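MDM10 isoform 1 (Saccharomyces cerevisiae, PDB 7BTX) is a component of the ERMES complex that tethers the endoplasmic reticulum to mitochondria, and acts in late assembly of the TOM complex of the mitochondrial outer membrane. Local coordinates at residues P3-V8 against D152-I157; T55-D60 against G69-L74; T251-T256 against P264-L269; S279-A284 against T291-Y296; T426-W431 against G443-F448. All blocks are in the same frame, centred on the assembly; numbering follows the deposited sequence.

Interaction 1. Residues P3-V8 against D152-I157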
# COMPACT_ATOMS: atom_id res chain seq x y z
N PRO D 3 -18.81 -0.35 18.81
CA PRO D 3 -18.01 -1.57 18.74
C PRO D 3 -18.86 -2.82 18.93
O PRO D 3 -20.02 -2.69 19.32
CB PRO D 3 -17.01 -1.40 19.89
CG PRO D 3 -16.89 0.07 20.05
CD PRO D 3 -18.26 0.62 19.78
N TYR D 4 -18.30 -4.00 18.67
CA TYR D 4 -19.09 -5.21 18.77
C TYR D 4 -19.08 -5.77 20.19
O TYR D 4 -20.04 -6.43 20.60
CB TYR D 4 -18.59 -6.27 17.80
CG TYR D 4 -19.63 -7.31 17.47
CD1 TYR D 4 -20.78 -6.97 16.77
CD2 TYR D 4 -19.48 -8.63 17.89
CE1 TYR D 4 -21.75 -7.92 16.48
CE2 TYR D 4 -20.44 -9.59 17.60
CZ TYR D 4 -21.57 -9.22 16.89
OH TYR D 4 -22.53 -10.16 16.59
N MET D 5 -18.01 -5.52 20.94
CA MET D 5 -17.90 -6.06 22.29
C MET D 5 -18.88 -5.37 23.24
O MET D 5 -19.28 -5.95 24.25
CB MET D 5 -16.47 -5.91 22.80
CG MET D 5 -16.08 -6.89 23.88
SD MET D 5 -14.81 -6.26 24.98
CE MET D 5 -13.31 -6.58 24.06
N ASP D 6 -19.27 -4.14 22.92
CA ASP D 6 -20.18 -3.40 23.79
C ASP D 6 -21.64 -3.63 23.44
O ASP D 6 -22.52 -3.23 24.21
CB ASP D 6 -19.87 -1.91 23.74
CG ASP D 6 -18.40 -1.61 23.93
OD1 ASP D 6 -17.80 -2.12 24.90
OD2 ASP D 6 -17.84 -0.87 23.10
N GLN D 7 -21.93 -4.24 22.29
CA GLN D 7 -23.31 -4.62 22.02
C GLN D 7 -23.55 -6.10 22.29
O GLN D 7 -24.70 -6.52 22.42
CB GLN D 7 -23.70 -4.27 20.58
CG GLN D 7 -22.70 -4.65 19.52
CD GLN D 7 -23.01 -4.01 18.18
OE1 GLN D 7 -24.13 -3.57 17.94
NE2 GLN D 7 -22.01 -3.94 17.31
N VAL D 8 -22.49 -6.90 22.36
CA VAL D 8 -22.58 -8.20 23.01
C VAL D 8 -22.84 -8.02 24.49
O VAL D 8 -23.67 -8.72 25.09
CB VAL D 8 -21.30 -9.02 22.75
CG1 VAL D 8 -21.28 -10.27 23.59
CG2 VAL D 8 -21.19 -9.40 21.30
N ASP D 152 -4.97 -9.12 15.66
CA ASP D 152 -5.31 -8.42 16.89
C ASP D 152 -6.44 -9.14 17.60
O ASP D 152 -7.52 -9.33 17.04
CB ASP D 152 -5.71 -6.98 16.59
CG ASP D 152 -4.51 -6.07 16.44
OD1 ASP D 152 -3.37 -6.57 16.48
OD2 ASP D 152 -4.72 -4.85 16.28
N LEU D 153 -6.20 -9.52 18.85
CA LEU D 153 -7.13 -10.33 19.62
C LEU D 153 -7.93 -9.43 20.55
O LEU D 153 -7.51 -8.34 20.92
CB LEU D 153 -6.38 -11.40 20.42
CG LEU D 153 -5.94 -12.74 19.83
CD1 LEU D 153 -7.13 -13.53 19.36
CD2 LEU D 153 -4.94 -12.59 18.72
N GLU D 154 -9.11 -9.91 20.93
CA GLU D 154 -9.89 -9.29 21.98
C GLU D 154 -10.73 -10.37 22.64
O GLU D 154 -11.04 -11.38 22.01
CB GLU D 154 -10.74 -8.14 21.43
CG GLU D 154 -12.13 -8.50 20.97
CD GLU D 154 -12.87 -7.32 20.41
OE1 GLU D 154 -12.23 -6.27 20.22
OE2 GLU D 154 -14.08 -7.44 20.15
N ALA D 155 -11.07 -10.20 23.91
CA ALA D 155 -11.80 -11.22 24.63
C ALA D 155 -12.65 -10.56 25.71
O ALA D 155 -12.41 -9.43 26.11
CB ALA D 155 -10.85 -12.25 25.25
N MET D 156 -13.66 -11.29 26.16
CA MET D 156 -14.54 -10.82 27.22
C MET D 156 -15.24 -11.99 27.90
O MET D 156 -15.90 -12.79 27.24
CB MET D 156 -15.59 -9.85 26.67
CG MET D 156 -16.50 -9.29 27.74
SD MET D 156 -17.59 -8.00 27.14
CE MET D 156 -18.61 -8.94 26.02
N ILE D 157 -15.09 -12.10 29.21
CA ILE D 157 -15.79 -13.10 30.01
C ILE D 157 -16.66 -12.35 31.00
O ILE D 157 -16.18 -11.46 31.70
CB ILE D 157 -14.80 -14.03 30.74
CG1 ILE D 157 -13.83 -14.66 29.76
CG2 ILE D 157 -15.55 -15.10 31.50
CD1 ILE D 157 -12.61 -15.22 30.41

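Interaction 2. Residues T55-D60 against G69-L74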
# COMPACT_ATOMS: atom_id res chain seq x y z
N THR D 55 -19.98 -19.04 16.21
CA THR D 55 -18.89 -18.37 15.51
C THR D 55 -19.47 -17.45 14.45
O THR D 55 -20.39 -17.84 13.72
CB THR D 55 -17.94 -19.40 14.90
OG1 THR D 55 -17.33 -20.17 15.95
CG2 THR D 55 -16.85 -18.76 14.13
N PHE D 56 -18.94 -16.23 14.37
CA PHE D 56 -19.39 -15.22 13.43
C PHE D 56 -18.22 -14.75 12.59
O PHE D 56 -17.10 -14.62 13.10
CB PHE D 56 -20.01 -14.00 14.14
CG PHE D 56 -21.06 -14.35 15.15
CD1 PHE D 56 -22.39 -14.39 14.80
CD2 PHE D 56 -20.71 -14.63 16.47
CE1 PHE D 56 -23.35 -14.71 15.73
CE2 PHE D 56 -21.66 -14.96 17.39
CZ PHE D 56 -22.98 -15.00 17.03
N ASN D 57 -18.48 -14.47 11.33
CA ASN D 57 -17.51 -13.90 10.42
C ASN D 57 -17.93 -12.52 9.97
O ASN D 57 -19.10 -12.29 9.65
CB ASN D 57 -17.31 -14.79 9.20
CG ASN D 57 -16.21 -15.79 9.39
OD1 ASN D 57 -15.09 -15.42 9.73
ND2 ASN D 57 -16.51 -17.05 9.21
N SER D 58 -16.98 -11.61 9.95
CA SER D 58 -17.16 -10.26 9.44
C SER D 58 -16.14 -10.01 8.34
O SER D 58 -15.11 -10.67 8.27
CB SER D 58 -17.00 -9.22 10.55
OG SER D 58 -17.11 -7.91 10.04
N LEU D 59 -16.45 -9.06 7.47
CA LEU D 59 -15.54 -8.62 6.42
C LEU D 59 -15.90 -7.21 6.04
O LEU D 59 -17.07 -6.91 5.82
CB LEU D 59 -15.61 -9.53 5.20
CG LEU D 59 -14.71 -9.31 3.99
CD1 LEU D 59 -14.39 -10.62 3.47
CD2 LEU D 59 -15.38 -8.53 2.88
N ASP D 60 -14.90 -6.35 5.92
CA ASP D 60 -15.13 -5.00 5.46
C ASP D 60 -14.00 -4.55 4.55
O ASP D 60 -12.86 -4.98 4.70
CB ASP D 60 -15.27 -4.01 6.62
CG ASP D 60 -14.21 -4.20 7.68
OD1 ASP D 60 -13.59 -5.27 7.68
OD2 ASP D 60 -14.00 -3.28 8.49
N GLY D 69 -11.20 -8.34 8.02
CA GLY D 69 -12.14 -9.35 8.47
C GLY D 69 -11.90 -9.69 9.92
O GLY D 69 -10.94 -9.22 10.54
N SER D 70 -12.78 -10.52 10.45
CA SER D 70 -12.72 -10.90 11.85
C SER D 70 -13.45 -12.22 12.05
O SER D 70 -14.44 -12.51 11.37
CB SER D 70 -13.32 -9.83 12.75
OG SER D 70 -14.72 -9.97 12.84
N LEU D 71 -12.96 -13.02 12.99
CA LEU D 71 -13.60 -14.26 13.41
C LEU D 71 -13.96 -14.12 14.88
O LEU D 71 -13.07 -14.03 15.73
CB LEU D 71 -12.69 -15.46 13.21
CG LEU D 71 -13.24 -16.87 13.41
CD1 LEU D 71 -14.12 -17.23 12.27
CD2 LEU D 71 -12.10 -17.84 13.48
N SER D 72 -15.24 -14.11 15.18
CA SER D 72 -15.72 -13.97 16.54
C SER D 72 -16.15 -15.33 17.08
O SER D 72 -16.62 -16.18 16.33
CB SER D 72 -16.90 -13.00 16.61
OG SER D 72 -16.52 -11.72 16.17
N TYR D 73 -15.96 -15.52 18.37
CA TYR D 73 -16.52 -16.66 19.09
C TYR D 73 -17.43 -16.08 20.16
O TYR D 73 -17.08 -15.09 20.79
CB TYR D 73 -15.43 -17.53 19.71
CG TYR D 73 -15.96 -18.66 20.54
CD1 TYR D 73 -16.46 -19.80 19.94
CD2 TYR D 73 -15.98 -18.60 21.93
CE1 TYR D 73 -16.96 -20.84 20.68
CE2 TYR D 73 -16.49 -19.63 22.68
CZ TYR D 73 -16.97 -20.75 22.05
OH TYR D 73 -17.47 -21.79 22.78
N LEU D 74 -18.60 -16.67 20.34
CA LEU D 74 -19.55 -16.18 21.34
C LEU D 74 -20.39 -17.34 21.85
O LEU D 74 -21.20 -17.90 21.12
CB LEU D 74 -20.44 -15.08 20.77
CG LEU D 74 -21.65 -14.66 21.59
CD1 LEU D 74 -21.23 -13.94 22.84
CD2 LEU D 74 -22.56 -13.79 20.77

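Interaction 3. Residues T251-T256 against P264-L269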
# COMPACT_ATOMS: atom_id res chain seq x y z
N THR D 251 -21.45 13.41 38.88
CA THR D 251 -22.49 13.68 37.93
C THR D 251 -23.85 13.63 38.63
O THR D 251 -24.01 12.94 39.64
CB THR D 251 -22.37 12.70 36.76
OG1 THR D 251 -20.99 12.56 36.41
CG2 THR D 251 -23.10 13.21 35.54
N LEU D 252 -24.82 14.39 38.13
CA LEU D 252 -26.06 14.64 38.86
C LEU D 252 -27.29 14.55 37.96
O LEU D 252 -28.04 15.52 37.86
CB LEU D 252 -25.98 16.00 39.55
CG LEU D 252 -26.88 16.38 40.73
CD1 LEU D 252 -27.01 15.23 41.69
CD2 LEU D 252 -26.33 17.60 41.44
N ARG D 253 -27.47 13.45 37.23
CA ARG D 253 -28.60 13.35 36.30
C ARG D 253 -29.93 13.36 37.05
O ARG D 253 -30.02 13.06 38.24
CB ARG D 253 -28.52 12.09 35.44
CG ARG D 253 -28.78 10.80 36.18
CD ARG D 253 -28.76 9.60 35.26
NE ARG D 253 -29.87 9.59 34.32
CZ ARG D 253 -31.07 9.08 34.60
NH1 ARG D 253 -31.30 8.54 35.78
NH2 ARG D 253 -32.03 9.11 33.69
N TYR D 254 -30.99 13.75 36.33
CA TYR D 254 -32.30 13.97 36.93
C TYR D 254 -33.37 13.72 35.87
O TYR D 254 -33.67 14.60 35.07
CB TYR D 254 -32.39 15.38 37.50
CG TYR D 254 -33.76 15.82 37.95
CD1 TYR D 254 -34.44 15.13 38.95
CD2 TYR D 254 -34.37 16.93 37.40
CE1 TYR D 254 -35.69 15.53 39.37
CE2 TYR D 254 -35.62 17.35 37.81
CZ TYR D 254 -36.27 16.64 38.80
OH TYR D 254 -37.52 17.05 39.21
N TYR D 255 -33.95 12.53 35.90
CA TYR D 255 -34.95 12.11 34.92
C TYR D 255 -36.31 12.61 35.37
O TYR D 255 -36.66 12.49 36.55
CB TYR D 255 -34.93 10.59 34.79
CG TYR D 255 -35.63 10.03 33.58
CD1 TYR D 255 -36.95 9.61 33.64
CD2 TYR D 255 -34.95 9.89 32.37
CE1 TYR D 255 -37.58 9.08 32.54
CE2 TYR D 255 -35.58 9.37 31.26
CZ TYR D 255 -36.89 8.96 31.35
OH TYR D 255 -37.53 8.44 30.25
N THR D 256 -37.09 13.18 34.44
CA THR D 256 -38.34 13.82 34.81
C THR D 256 -39.38 13.40 33.76
O THR D 256 -39.09 12.54 32.94
CB THR D 256 -38.14 15.35 34.87
OG1 THR D 256 -36.87 15.63 35.47
CG2 THR D 256 -39.15 16.03 35.80
N PRO D 264 -40.01 12.81 28.37
CA PRO D 264 -39.24 12.99 29.60
C PRO D 264 -38.24 14.13 29.48
O PRO D 264 -38.20 14.82 28.45
CB PRO D 264 -38.53 11.64 29.77
CG PRO D 264 -38.41 11.12 28.39
CD PRO D 264 -39.66 11.55 27.69
N LEU D 265 -37.45 14.35 30.52
CA LEU D 265 -36.37 15.33 30.49
C LEU D 265 -35.17 14.73 31.20
O LEU D 265 -35.32 13.84 32.03
CB LEU D 265 -36.79 16.64 31.16
CG LEU D 265 -37.76 17.59 30.46
CD1 LEU D 265 -39.20 17.25 30.78
CD2 LEU D 265 -37.46 19.01 30.88
N THR D 266 -33.97 15.20 30.88
CA THR D 266 -32.78 14.70 31.57
C THR D 266 -31.77 15.82 31.75
O THR D 266 -30.98 16.10 30.84
CB THR D 266 -32.15 13.54 30.80
OG1 THR D 266 -33.14 12.54 30.52
CG2 THR D 266 -31.04 12.90 31.61
N LEU D 267 -31.78 16.46 32.91
CA LEU D 267 -30.78 17.47 33.21
C LEU D 267 -29.61 16.82 33.92
O LEU D 267 -29.79 16.04 34.85
CB LEU D 267 -31.38 18.58 34.07
CG LEU D 267 -32.29 19.62 33.40
CD1 LEU D 267 -33.73 19.15 33.30
CD2 LEU D 267 -32.21 20.94 34.13
N THR D 268 -28.39 17.14 33.48
CA THR D 268 -27.21 16.38 33.88
C THR D 268 -26.04 17.31 34.21
O THR D 268 -25.25 17.69 33.35
CB THR D 268 -26.82 15.38 32.79
OG1 THR D 268 -27.98 14.64 32.38
CG2 THR D 268 -25.80 14.41 33.31
N LEU D 269 -25.90 17.66 35.48
CA LEU D 269 -24.77 18.46 35.94
C LEU D 269 -23.55 17.58 36.17
O LEU D 269 -23.55 16.76 37.09
CB LEU D 269 -25.11 19.20 37.24
CG LEU D 269 -25.79 20.57 37.26
CD1 LEU D 269 -24.92 21.60 36.58
CD2 LEU D 269 -27.20 20.54 36.67

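Interaction 4. Residues S279-A284 against T291-Y296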
# COMPACT_ATOMS: atom_id res chain seq x y z
N SER D 279 -19.49 20.43 33.17
CA SER D 279 -20.39 20.23 32.05
C SER D 279 -21.83 20.35 32.52
O SER D 279 -22.12 20.33 33.71
CB SER D 279 -20.17 18.86 31.39
OG SER D 279 -21.28 18.54 30.57
N SER D 280 -22.73 20.47 31.55
CA SER D 280 -24.15 20.58 31.84
C SER D 280 -24.92 20.18 30.59
O SER D 280 -24.55 20.59 29.49
CB SER D 280 -24.52 21.99 32.27
OG SER D 280 -25.91 22.10 32.50
N THR D 281 -25.98 19.40 30.75
CA THR D 281 -26.66 18.81 29.61
C THR D 281 -28.16 18.85 29.84
O THR D 281 -28.65 18.34 30.85
CB THR D 281 -26.21 17.37 29.39
OG1 THR D 281 -24.87 17.36 28.89
CG2 THR D 281 -27.11 16.67 28.40
N TYR D 282 -28.88 19.46 28.92
CA TYR D 282 -30.33 19.34 28.84
C TYR D 282 -30.66 18.35 27.74
O TYR D 282 -29.98 18.29 26.72
CB TYR D 282 -30.97 20.69 28.57
CG TYR D 282 -32.46 20.67 28.37
CD1 TYR D 282 -33.01 20.71 27.10
CD2 TYR D 282 -33.31 20.63 29.46
CE1 TYR D 282 -34.38 20.69 26.92
CE2 TYR D 282 -34.67 20.62 29.29
CZ TYR D 282 -35.20 20.65 28.02
OH TYR D 282 -36.56 20.63 27.85
N SER D 283 -31.70 17.55 27.94
CA SER D 283 -32.04 16.49 26.99
C SER D 283 -33.53 16.22 27.02
O SER D 283 -34.01 15.48 27.88
CB SER D 283 -31.26 15.22 27.29
OG SER D 283 -31.68 14.18 26.44
N ALA D 284 -34.27 16.79 26.08
CA ALA D 284 -35.70 16.62 26.03
C ALA D 284 -36.07 15.52 25.03
O ALA D 284 -35.21 14.84 24.48
CB ALA D 284 -36.38 17.94 25.68
N THR D 291 -36.15 13.89 19.11
CA THR D 291 -35.46 14.04 20.39
C THR D 291 -34.61 15.32 20.30
O THR D 291 -34.50 15.90 19.21
CB THR D 291 -34.68 12.76 20.67
OG1 THR D 291 -35.50 11.63 20.35
CG2 THR D 291 -34.34 12.60 22.15
N PHE D 292 -34.02 15.75 21.41
CA PHE D 292 -33.24 16.98 21.44
C PHE D 292 -32.24 16.95 22.60
O PHE D 292 -32.50 16.33 23.63
CB PHE D 292 -34.17 18.19 21.56
CG PHE D 292 -33.46 19.50 21.68
CD1 PHE D 292 -32.74 20.00 20.61
CD2 PHE D 292 -33.50 20.22 22.86
CE1 PHE D 292 -32.08 21.21 20.72
CE2 PHE D 292 -32.84 21.42 22.97
CZ PHE D 292 -32.13 21.92 21.90
N CYS D 293 -31.08 17.61 22.44
CA CYS D 293 -30.06 17.62 23.49
C CYS D 293 -29.23 18.89 23.32
O CYS D 293 -28.58 19.10 22.30
CB CYS D 293 -29.17 16.39 23.42
SG CYS D 293 -27.85 16.35 24.65
N ALA D 294 -29.23 19.73 24.36
CA ALA D 294 -28.47 20.98 24.33
C ALA D 294 -27.46 21.01 25.48
O ALA D 294 -27.74 21.45 26.59
CB ALA D 294 -29.42 22.17 24.41
N LYS D 295 -26.26 20.54 25.19
CA LYS D 295 -25.21 20.54 26.19
C LYS D 295 -24.52 21.89 26.25
O LYS D 295 -24.02 22.38 25.23
CB LYS D 295 -24.18 19.46 25.90
CG LYS D 295 -22.93 19.57 26.74
CD LYS D 295 -22.11 18.31 26.70
CE LYS D 295 -21.23 18.27 25.48
NZ LYS D 295 -20.34 17.08 25.48
N TYR D 296 -24.49 22.50 27.43
CA TYR D 296 -23.70 23.70 27.67
C TYR D 296 -22.49 23.31 28.49
O TYR D 296 -22.62 22.94 29.66
CB TYR D 296 -24.51 24.78 28.40
CG TYR D 296 -23.64 25.93 28.85
CD1 TYR D 296 -23.04 26.77 27.93
CD2 TYR D 296 -23.42 26.17 30.20
CE1 TYR D 296 -22.24 27.81 28.33
CE2 TYR D 296 -22.62 27.22 30.61
CZ TYR D 296 -22.04 28.03 29.67
OH TYR D 296 -21.24 29.08 30.07

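Interaction 5. Residues T426-W431 against G443-F448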
# COMPACT_ATOMS: atom_id res chain seq x y z
N THR D 426 -19.00 23.49 13.77
CA THR D 426 -19.26 22.42 12.83
C THR D 426 -20.75 22.12 12.78
O THR D 426 -21.54 22.67 13.54
CB THR D 426 -18.49 21.15 13.21
OG1 THR D 426 -18.85 20.75 14.53
CG2 THR D 426 -17.00 21.38 13.14
N LEU D 427 -21.12 21.25 11.85
CA LEU D 427 -22.49 20.77 11.74
C LEU D 427 -22.42 19.37 11.14
O LEU D 427 -22.23 19.23 9.93
CB LEU D 427 -23.34 21.71 10.89
CG LEU D 427 -24.74 21.26 10.49
CD1 LEU D 427 -25.59 20.99 11.71
CD2 LEU D 427 -25.41 22.28 9.61
N LYS D 428 -22.54 18.36 11.98
CA LYS D 428 -22.55 16.99 11.50
C LYS D 428 -23.96 16.57 11.16
O LYS D 428 -24.90 16.82 11.93
CB LYS D 428 -21.97 16.05 12.56
CG LYS D 428 -20.51 16.29 12.86
CD LYS D 428 -20.20 16.04 14.31
CE LYS D 428 -20.39 14.59 14.68
NZ LYS D 428 -20.06 14.34 16.10
N LEU D 429 -24.13 15.95 10.01
CA LEU D 429 -25.39 15.35 9.62
C LEU D 429 -25.16 13.87 9.37
O LEU D 429 -24.08 13.46 8.95
CB LEU D 429 -25.97 15.99 8.36
CG LEU D 429 -26.29 17.48 8.39
CD1 LEU D 429 -25.19 18.29 7.74
CD2 LEU D 429 -27.61 17.73 7.68
N LEU D 430 -26.18 13.06 9.64
CA LEU D 430 -26.04 11.62 9.47
C LEU D 430 -27.41 11.02 9.22
O LEU D 430 -28.34 11.25 10.00
CB LEU D 430 -25.41 10.98 10.71
CG LEU D 430 -25.11 9.48 10.62
CD1 LEU D 430 -23.88 9.22 9.79
CD2 LEU D 430 -24.94 8.90 12.00
N TRP D 431 -27.53 10.26 8.15
CA TRP D 431 -28.71 9.46 7.89
C TRP D 431 -28.36 7.99 8.04
O TRP D 431 -27.25 7.58 7.69
CB TRP D 431 -29.27 9.73 6.49
CG TRP D 431 -30.44 8.89 6.15
CD1 TRP D 431 -31.69 9.01 6.64
CD2 TRP D 431 -30.46 7.78 5.26
NE1 TRP D 431 -32.51 8.05 6.11
CE2 TRP D 431 -31.77 7.27 5.26
CE3 TRP D 431 -29.50 7.15 4.47
CZ2 TRP D 431 -32.14 6.18 4.49
CZ3 TRP D 431 -29.87 6.07 3.71
CH2 TRP D 431 -31.18 5.59 3.72
N GLY D 443 -23.47 10.20 5.70
CA GLY D 443 -23.26 11.27 6.64
C GLY D 443 -22.17 12.25 6.25
O GLY D 443 -21.14 11.86 5.71
N THR D 444 -22.38 13.53 6.52
CA THR D 444 -21.43 14.58 6.19
C THR D 444 -21.19 15.48 7.38
O THR D 444 -21.90 15.43 8.39
CB THR D 444 -21.91 15.42 5.00
OG1 THR D 444 -20.90 16.37 4.65
CG2 THR D 444 -23.17 16.17 5.36
N GLU D 445 -20.15 16.31 7.26
CA GLU D 445 -19.82 17.31 8.25
C GLU D 445 -19.52 18.61 7.53
O GLU D 445 -18.94 18.60 6.44
CB GLU D 445 -18.61 16.88 9.09
CG GLU D 445 -18.32 17.79 10.26
CD GLU D 445 -17.10 17.36 11.05
OE1 GLU D 445 -16.37 16.47 10.57
OE2 GLU D 445 -16.88 17.91 12.15
N LEU D 446 -19.96 19.73 8.09
CA LEU D 446 -19.68 21.03 7.51
C LEU D 446 -18.88 21.86 8.50
O LEU D 446 -18.87 21.58 9.70
CB LEU D 446 -20.98 21.75 7.14
CG LEU D 446 -22.02 20.91 6.40
CD1 LEU D 446 -23.27 21.71 6.14
CD2 LEU D 446 -21.46 20.40 5.10
N VAL D 447 -18.15 22.85 7.99
CA VAL D 447 -17.41 23.79 8.81
C VAL D 447 -17.76 25.19 8.33
O VAL D 447 -17.57 25.52 7.16
CB VAL D 447 -15.89 23.56 8.74
CG1 VAL D 447 -15.15 24.68 9.42
CG2 VAL D 447 -15.52 22.24 9.38
N PHE D 448 -18.27 26.02 9.24
CA PHE D 448 -19.00 27.22 8.86
C PHE D 448 -18.15 28.48 8.83
O PHE D 448 -18.70 29.57 8.66
CB PHE D 448 -20.18 27.42 9.80
CG PHE D 448 -21.45 26.80 9.31
CD1 PHE D 448 -22.31 27.50 8.49
CD2 PHE D 448 -21.76 25.49 9.65
CE1 PHE D 448 -23.48 26.91 8.03
CE2 PHE D 448 -22.92 24.91 9.20
CZ PHE D 448 -23.78 25.62 8.39

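Interaction 1. Residues P3-V8 against D152-I157
The amino-terminal helix of this mitochondrial beta barrel of the porin type lies inside the wall, and Met5 near its start meets Met156, Glu154 and Ala155 of strand 152-162. Two methionines make the centre of the contact. Their chains come at each other at a slant: Met5 CG is 3.8 Å from Met156 SD, and the two sulfurs sit 3.9 Å apart. Met156 has CG anti to its backbone N (chi1 -178°) and stays extended through chi2, so the thioether projects well clear of the strand; a bend at chi3 then turns the methyl toward the helix. There Met156 CE is 3.5 Å from the carbonyl O of Met5 and 3.8 Å from CG1 of Val8, one turn further along.

Met5 reaches the other way. Its own bend at chi3 (-82°) drops the methyl onto the strand, where Met5 CE lies 3.6 Å from Ala155 O and 3.8 Å from Glu154 CD. The glutamate chain, extended beyond CG, comes in from the opposite direction, and the methyl sits beside its stem and carboxylate. Glu154 OE2 is hydrogen-bonded to Tyr143 OH on the adjoining strand 140-147, while Lys170 on strand 165-174 packs against both methionines.

No hydrogen bond joins the helix segment to the strand segment. The attachment rests on dispersion between flexible, polarisable thioethers and methyls, which pack helix against wall without demanding exact directions, and the apolar methyl beside Glu154 would probably make its carboxylate less hydrated.

Interaction 2. Residues T55-D60 against G69-L74
Backbone bonds pair Phe56 with Ser72 and Ser58 with Ser70. Ser72 N to Phe56 O is the straightest of the four, 2.8 Å with 172° at the hydrogen and lying in the carbonyl plane; the return bond, Phe56 N to Ser72 O, is 3.0 Å, its donor above the plane of the accepting carbonyl. Ser70 N reaches Ser58 O at 3.2 Å from further out of plane. The CA-H of Thr55 adds a weaker contact to Ser72 O.

These strands, 55-62 and 68-76, form an antiparallel hairpin of the barrel wall, and their side chains alternate between its two faces. On the face of Phe56 the packing is apolar at one end: the phenyl presents its edge to Leu74, with CE2 3.6 Å from Leu74 CB in the ring plane. Further along, Ser70 OG lies 3.3 Å from Ser58 CB, and Ser72 OG is held by Arg145 on strand 140-147.

On the other face, Leu71 CD1 has two neighbours. Asn57 OD1, weakly bonded to Tyr148 OH, comes to 3.3 Å of it, and Thr55 CG2, anti to its backbone N, to 3.6 Å. With a serine in place of Thr55 this methyl is gone, and Leu71 CD1 would probably lose part of its packing on that side.

Interaction 3. Residues T251-T256 against P264-L269
Tyr255 lays its ring alongside the pyrrolidine ring of Pro264, the two side chains pointing the same way on one face of an antiparallel hairpin in the barrel wall, strands 245-258 and 263-269. The phenol end does the touching: Tyr255 CZ is 3.5 Å from Pro264 CB, and Tyr255 OH is 3.4 Å from Pro264 CG. With chi1 at -164° the tyrosine swings CG anti to its backbone N and brings the ring across toward the partner strand, where CD2 also passes 3.7 Å from Thr266 OG1. A serine at Tyr255 would remove the ring and is likely to cost Pro264 its packing against the phenol end and Thr266 one neighbour.

The backbone ladder between the strands is slack. Its soundest rung is Thr256 N to Leu265 O at 3.1 Å, with the donor tilted from the carbonyl plane; Leu265 N to Thr256 O, Leu267 N to Tyr254 O and Leu252 N to Leu269 O are all weak. Contacts from CA-H groups to carbonyls, such as Tyr255 CA to Leu265 O at 3.4 Å, supplement the rungs.

On the opposite face Leu252 and Leu269 pack CB to CB, 4.0 Å apart, and Thr256 OG1 sits over the rim of one face of the Tyr254 ring. At the far end of the hairpin two methyls meet at a slant, Thr251 CG2 3.7 Å from Thr268 CG2, while Thr251 OG1 turns to a hydrogen bond with Tyr24 OH.

Interaction 4. Residues S279-A284 against T291-Y296
Thr291 opens the pairing with its methyl, CG2 lying 3.3 Å from Ala284 O. Phe292 follows, bonded weakly in both directions to the backbone of Ala284. Its ring goes to the same face as Tyr282, where the two side chains cross at about a right angle and the rings meet edge to edge, Phe292 CD2 being 4.2 Å from Tyr282 CE1. Cys293 turns to the other face. Its sulfur, anti to the backbone N (chi1 179°), is carried toward Thr281, so that SG lies 3.8 Å from Thr281 CG2.

Ala294 makes the sound rungs of this antiparallel hairpin: Ala294 N to Tyr282 O is 2.9 Å, and Tyr282 N to Ala294 O is a longer 3.3 Å, straight at the hydrogen but well above the carbonyl plane. Lys295 uses its aliphatic part, CG passing 3.4 Å from Ser280 O and 3.6 Å from Thr281 OG1. Tyr296 N closes with a weak bond to Ser280 O, while its phenol OH bonds Ser305 OG.

In the barrel wall strand 263-269 flanks this pair on the side of 280-284, and the chain around Ser308 and Gly310 follows on the other; Thr281, Ser283 and Lys295 face the short helix 30-33.

Interaction 5. Residues T426-W431 against G443-F448
Leu429 N gives Thr444 O the shortest bond between the strands, 2.8 Å and nearly straight at 167°, its donor tilted only modestly from the carbonyl plane. Thr444 N answers to Leu429 O at 3.0 Å, more bent. The next rung repeats the exchange between Leu427 and Leu446, both of its donors standing above the carbonyl planes.

One face of the pair is mostly apolar. The methyl of Thr444, CG2, lies 3.8 Å from Leu429 CD1, the two side chains running side by side. Leu446 CD1 touches both Leu427 CD2 and Leu429 CD1. Phe448 turns its ring edge to Leu427, with CE2 3.6 Å from Leu427 CB in the ring plane; Leu427 has CG anti to the backbone N (chi1 171°), which also brings CD2 to the same ring corner.

On the other face Lys428 and Glu445 point the same way and touch through their stems, CG to CG at 3.7 Å. Their charged ends stay 6.2 Å apart, NZ to OE2: the ammonium instead bonds the carbonyls of Leu35 and Phe37 and makes a cation-pi contact with the Phe37 ring. Glu445 OE2 comes at a slant to the methyl CG2 of Thr426. Because Gly443 carries no side chain, Leu430 CD1 can lie 3.8 Å from its CA.

This is an antiparallel hairpin of the barrel wall, and a mostly leucine face opposite one carrying Lys428 and Glu445 is consistent with a lipid-facing and an interior side.

How the interactions relate
Interactions 1 and 2 are the buried contacts and touch each other, Val8 CG1 packing 3.7 Å from Leu74 CD1, so the amino-terminal helix rests on strands of the same sheet. Interaction 1 stands apart in kind, with side-chain packing and no hydrogen bond, whereas the other four are antiparallel hairpins built on backbone rungs. Interactions 3 and 4 lie side by side in one sheet, strand 263-269 neighbouring strand 280-284 through a probable bond from Thr268 N to Thr281 O; both have several weak rungs, unlike the firmer ladders of interactions 2 and 5. Interactions 3 and 5 lie at the surface, with leucines along one face; interaction 4 is partly buried. Interactions 3 and 4 sit across the chain's centre from 1 and 2.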